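Local structure of Udp-n-acetylglucosamine pyrophosphorylase (Trypanosoma brucei, 4BQH) at residues Asp282-Tyr296 against Arg424-Lys438. The protein probably catalyses the formation of UDP-N-acetylglucosamine and diphosphate from UTP and N-acetylglucosamine 1-phosphate. Numbering follows the deposited sequence.
Sequences DNLLANVADPVFIGY and RIMQVDRDDEFGPVK
Asn283 and Pro436 pair in a single beta bridge at one end of this contact, while at the other helix 291-296 runs roughly antiparallel to strand 424-427, the axes of these short segments 153° apart and 10.3 Å at closest approach. Such helix-on-sheet packing belongs to the Rossmann-like GT-A fold of the UDPGP family: strand 275-280 leads through the loop into the helix, which returns to strand 304-309, the parallel neighbour of 423-427. Two backbone bonds make the bridge, Val437 N to Asp282 O (2.7 Å) and Leu284 N to Gly435 O (2.9 Å).

Asn283 suits its place because its amide both donates and accepts. With CG anti to the backbone N (chi1 -175°), Asn283 ND2 reaches Glu433 O almost straight (3.0 Å), the acceptor lying in the amide plane. Asn283 OD1 is gripped from opposite faces of that plane by Gly435 N (2.9 Å) and by Leu285 N, the latter closing an Asx turn, so the amide's rotation is fixed. Leu285, branched and apolar, lays CD2 against Asp431 O and the backbone of the short, weakly bonded helix at about 430-433, while Leu454 of helix 448-471 also touches it.

Farther along, Asn287 ND2 donates to Glu433 OE2 from its syn side, tilted out of the carboxylate plane, the amide and carboxylate planes 51° apart, while Asn287 OD1 accepts from Arg158. Glu433 and the helix N-cap Asp290 bring carboxylates near each other; Lys307 forms salt bridges to both, which probably eases their repulsion, and a water donates to Asp290 OD2.

Between strand and helix, flexible, apolar Met426 makes Met-aromatic contacts with Phe293 and Tyr296. Its chain is extended until a bend at chi3 turns the methyl aside, and Met426 CE ends obliquely against the Phe293 ring, 3.4 Å from Phe293 CD1.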
# COMPACT_ATOMS: atom_id res chain seq x y z
N ASP A 282 -4.49 -3.03 -4.55
CA ASP A 282 -5.58 -2.53 -5.44
C ASP A 282 -5.21 -1.41 -6.42
O ASP A 282 -6.00 -1.07 -7.31
CB ASP A 282 -6.84 -2.16 -4.63
CG ASP A 282 -6.72 -0.83 -3.87
OD1 ASP A 282 -5.75 -0.05 -4.03
OD2 ASP A 282 -7.66 -0.54 -3.07
N ASN A 283 -4.02 -0.84 -6.26
CA ASN A 283 -3.67 0.33 -7.04
C ASN A 283 -2.97 -0.08 -8.32
O ASN A 283 -1.78 -0.41 -8.31
CB ASN A 283 -2.76 1.26 -6.23
CG ASN A 283 -2.46 2.54 -6.96
OD1 ASN A 283 -2.97 2.78 -8.06
ND2 ASN A 283 -1.62 3.37 -6.38
N LEU A 284 -3.71 -0.08 -9.43
CA LEU A 284 -3.13 -0.52 -10.69
C LEU A 284 -1.98 0.38 -11.13
O LEU A 284 -1.07 -0.08 -11.85
CB LEU A 284 -4.19 -0.51 -11.80
CG LEU A 284 -3.76 -1.09 -13.16
CD1 LEU A 284 -3.42 -2.58 -13.08
CD2 LEU A 284 -4.86 -0.86 -14.20
N LEU A 285 -2.02 1.65 -10.73
CA LEU A 285 -1.01 2.62 -11.16
C LEU A 285 0.16 2.79 -10.17
O LEU A 285 0.92 3.75 -10.29
CB LEU A 285 -1.66 3.97 -11.42
CG LEU A 285 -2.39 4.22 -12.75
CD1 LEU A 285 -3.21 3.05 -13.29
CD2 LEU A 285 -3.24 5.46 -12.53
N ALA A 286 0.31 1.86 -9.24
CA ALA A 286 1.25 2.02 -8.13
C ALA A 286 2.67 2.19 -8.66
O ALA A 286 3.13 1.41 -9.52
CB ALA A 286 1.18 0.84 -7.19
N ASN A 287 3.34 3.25 -8.20
CA ASN A 287 4.69 3.51 -8.61
C ASN A 287 5.59 2.76 -7.62
O ASN A 287 6.05 3.30 -6.61
CB ASN A 287 4.95 5.01 -8.65
CG ASN A 287 6.26 5.35 -9.32
OD1 ASN A 287 7.07 4.48 -9.61
ND2 ASN A 287 6.47 6.63 -9.57
N VAL A 288 5.82 1.49 -7.94
CA VAL A 288 6.46 0.53 -7.03
C VAL A 288 7.98 0.73 -7.02
O VAL A 288 8.62 0.77 -8.07
CB VAL A 288 6.12 -0.92 -7.46
CG1 VAL A 288 6.83 -1.93 -6.58
CG2 VAL A 288 4.62 -1.12 -7.41
N ALA A 289 8.55 0.82 -5.81
CA ALA A 289 9.97 1.17 -5.63
C ALA A 289 10.33 2.47 -6.37
O ALA A 289 11.27 2.52 -7.16
CB ALA A 289 10.89 0.00 -6.02
N ASP A 290 9.54 3.51 -6.14
CA ASP A 290 9.69 4.78 -6.84
C ASP A 290 10.99 5.45 -6.39
O ASP A 290 11.07 5.87 -5.24
CB ASP A 290 8.49 5.67 -6.46
CG ASP A 290 8.56 7.06 -7.04
OD1 ASP A 290 9.53 7.43 -7.71
OD2 ASP A 290 7.57 7.81 -6.83
N PRO A 291 12.00 5.56 -7.29
CA PRO A 291 13.28 6.13 -6.88
C PRO A 291 13.21 7.63 -6.55
O PRO A 291 14.04 8.11 -5.77
CB PRO A 291 14.17 5.89 -8.11
CG PRO A 291 13.20 5.94 -9.27
CD PRO A 291 11.99 5.21 -8.73
N VAL A 292 12.24 8.37 -7.09
CA VAL A 292 12.09 9.80 -6.70
C VAL A 292 11.57 9.91 -5.26
O VAL A 292 12.05 10.73 -4.47
CB VAL A 292 11.19 10.57 -7.68
CG1 VAL A 292 10.94 12.01 -7.24
CG2 VAL A 292 11.80 10.52 -9.08
N PHE A 293 10.59 9.08 -4.92
CA PHE A 293 10.00 9.01 -3.57
C PHE A 293 11.11 8.65 -2.57
O PHE A 293 11.28 9.30 -1.55
CB PHE A 293 8.96 7.87 -3.64
CG PHE A 293 7.94 7.83 -2.53
CD1 PHE A 293 7.63 8.92 -1.74
CD2 PHE A 293 7.20 6.66 -2.37
CE1 PHE A 293 6.61 8.83 -0.76
CE2 PHE A 293 6.18 6.57 -1.41
CZ PHE A 293 5.90 7.66 -0.61
N ILE A 294 11.89 7.63 -2.91
CA ILE A 294 13.03 7.18 -2.08
C ILE A 294 14.12 8.25 -1.95
O ILE A 294 14.60 8.51 -0.84
CB ILE A 294 13.60 5.86 -2.63
CG1 ILE A 294 12.54 4.74 -2.52
CG2 ILE A 294 14.90 5.46 -1.90
CD1 ILE A 294 12.86 3.56 -3.45
N GLY A 295 14.49 8.85 -3.07
CA GLY A 295 15.52 9.90 -3.07
C GLY A 295 15.09 11.11 -2.25
O GLY A 295 15.88 11.67 -1.47
N TYR A 296 13.82 11.48 -2.38
CA TYR A 296 13.26 12.57 -1.57
C TYR A 296 13.35 12.25 -0.08
O TYR A 296 13.75 13.10 0.73
CB TYR A 296 11.79 12.80 -1.98
CG TYR A 296 11.09 13.95 -1.31
CD1 TYR A 296 11.61 15.27 -1.33
CD2 TYR A 296 9.84 13.75 -0.73
CE1 TYR A 296 10.90 16.32 -0.73
CE2 TYR A 296 9.14 14.78 -0.12
CZ TYR A 296 9.66 16.05 -0.12
OH TYR A 296 8.89 17.02 0.48
N ARG A 424 7.42 14.43 5.63
CA ARG A 424 7.32 15.16 4.36
C ARG A 424 6.13 14.69 3.53
O ARG A 424 5.70 13.53 3.60
CB ARG A 424 8.60 15.00 3.54
CG ARG A 424 9.89 15.54 4.20
CD ARG A 424 9.85 17.06 4.15
NE ARG A 424 11.05 17.67 4.75
CZ ARG A 424 11.17 18.04 6.02
NH1 ARG A 424 10.17 17.86 6.89
NH2 ARG A 424 12.32 18.60 6.43
N ILE A 425 5.61 15.62 2.74
CA ILE A 425 4.54 15.35 1.77
C ILE A 425 5.12 15.46 0.37
O ILE A 425 5.88 16.42 0.08
CB ILE A 425 3.44 16.41 1.91
CG1 ILE A 425 2.65 16.17 3.21
CG2 ILE A 425 2.51 16.38 0.67
CD1 ILE A 425 1.74 17.32 3.62
N MET A 426 4.76 14.52 -0.50
CA MET A 426 5.08 14.61 -1.92
C MET A 426 3.74 14.60 -2.68
O MET A 426 3.05 13.60 -2.69
CB MET A 426 6.00 13.46 -2.37
CG MET A 426 6.49 13.59 -3.81
SD MET A 426 7.81 12.39 -4.14
CE MET A 426 6.90 10.93 -4.33
N GLN A 427 3.38 15.74 -3.25
CA GLN A 427 2.11 15.88 -3.97
C GLN A 427 2.36 15.42 -5.41
O GLN A 427 3.19 15.99 -6.09
CB GLN A 427 1.62 17.33 -3.93
CG GLN A 427 0.28 17.57 -4.64
CD GLN A 427 -0.92 17.63 -3.69
OE1 GLN A 427 -1.13 16.73 -2.87
NE2 GLN A 427 -1.72 18.69 -3.81
N VAL A 428 1.63 14.39 -5.83
CA VAL A 428 1.86 13.73 -7.12
C VAL A 428 0.62 13.83 -8.02
O VAL A 428 -0.46 14.20 -7.57
CB VAL A 428 2.30 12.24 -6.98
CG1 VAL A 428 3.61 12.13 -6.21
CG2 VAL A 428 1.21 11.39 -6.31
N ASP A 429 0.82 13.47 -9.28
CA ASP A 429 -0.18 13.50 -10.32
C ASP A 429 -1.09 12.27 -10.20
O ASP A 429 -0.65 11.15 -10.49
CB ASP A 429 0.61 13.49 -11.66
CG ASP A 429 -0.20 13.96 -12.84
OD1 ASP A 429 -1.39 13.55 -12.94
OD2 ASP A 429 0.39 14.70 -13.68
N ARG A 430 -2.35 12.46 -9.83
CA ARG A 430 -3.25 11.34 -9.52
C ARG A 430 -3.34 10.37 -10.69
O ARG A 430 -3.30 9.16 -10.52
CB ARG A 430 -4.66 11.85 -9.16
CG ARG A 430 -5.63 10.72 -8.78
CD ARG A 430 -7.06 11.24 -8.65
NE ARG A 430 -7.18 12.26 -7.61
CZ ARG A 430 -8.00 12.17 -6.56
NH1 ARG A 430 -8.77 11.11 -6.36
NH2 ARG A 430 -8.04 13.18 -5.68
N ASP A 431 -3.45 10.93 -11.88
CA ASP A 431 -3.68 10.09 -13.04
C ASP A 431 -2.45 9.28 -13.45
O ASP A 431 -2.56 8.39 -14.28
CB ASP A 431 -4.24 10.93 -14.19
CG ASP A 431 -5.69 11.35 -13.95
OD1 ASP A 431 -6.24 11.16 -12.85
OD2 ASP A 431 -6.30 11.85 -14.90
N ASP A 432 -1.29 9.56 -12.84
CA ASP A 432 -0.08 8.79 -13.06
C ASP A 432 0.17 7.77 -11.93
O ASP A 432 0.99 6.86 -12.08
CB ASP A 432 1.15 9.72 -13.17
CG ASP A 432 1.16 10.55 -14.45
OD1 ASP A 432 0.52 10.15 -15.46
OD2 ASP A 432 1.85 11.60 -14.45
N GLU A 433 -0.53 7.93 -10.81
CA GLU A 433 -0.10 7.33 -9.56
C GLU A 433 -1.18 6.59 -8.78
O GLU A 433 -0.86 5.83 -7.90
CB GLU A 433 0.49 8.43 -8.66
CG GLU A 433 1.78 9.08 -9.17
CD GLU A 433 3.04 8.46 -8.59
OE1 GLU A 433 2.96 7.81 -7.54
OE2 GLU A 433 4.12 8.64 -9.18
N PHE A 434 -2.45 6.80 -9.11
CA PHE A 434 -3.52 6.30 -8.25
C PHE A 434 -4.74 5.88 -9.07
O PHE A 434 -5.50 6.74 -9.51
CB PHE A 434 -3.88 7.40 -7.23
CG PHE A 434 -4.96 7.02 -6.24
CD1 PHE A 434 -4.75 6.02 -5.29
CD2 PHE A 434 -6.19 7.68 -6.26
CE1 PHE A 434 -5.76 5.67 -4.40
CE2 PHE A 434 -7.20 7.37 -5.34
CZ PHE A 434 -6.97 6.37 -4.40
N GLY A 435 -4.93 4.56 -9.21
CA GLY A 435 -6.04 3.93 -9.97
C GLY A 435 -6.49 2.71 -9.18
O GLY A 435 -6.15 1.56 -9.53
N PRO A 436 -7.23 2.93 -8.09
CA PRO A 436 -7.64 1.84 -7.21
C PRO A 436 -8.74 1.00 -7.86
O PRO A 436 -9.70 1.54 -8.40
CB PRO A 436 -8.14 2.57 -5.95
CG PRO A 436 -8.57 3.89 -6.44
CD PRO A 436 -7.72 4.24 -7.63
N VAL A 437 -8.55 -0.31 -7.83
CA VAL A 437 -9.52 -1.24 -8.38
C VAL A 437 -10.32 -1.81 -7.21
O VAL A 437 -9.84 -2.69 -6.49
CB VAL A 437 -8.83 -2.36 -9.17
CG1 VAL A 437 -9.88 -3.26 -9.79
CG2 VAL A 437 -7.90 -1.77 -10.25
N LYS A 438 -11.53 -1.28 -7.02
CA LYS A 438 -12.29 -1.54 -5.81
C LYS A 438 -13.72 -1.98 -6.08
O LYS A 438 -14.28 -2.75 -5.30
CB LYS A 438 -12.33 -0.29 -4.93
CG LYS A 438 -10.98 0.21 -4.42
CD LYS A 438 -11.13 1.53 -3.67
CE LYS A 438 -11.93 1.38 -2.38
NZ LYS A 438 -11.06 1.50 -1.18
O HOH W 1 1.80 5.45 -7.04
O HOH W 2 6.94 10.05 -7.97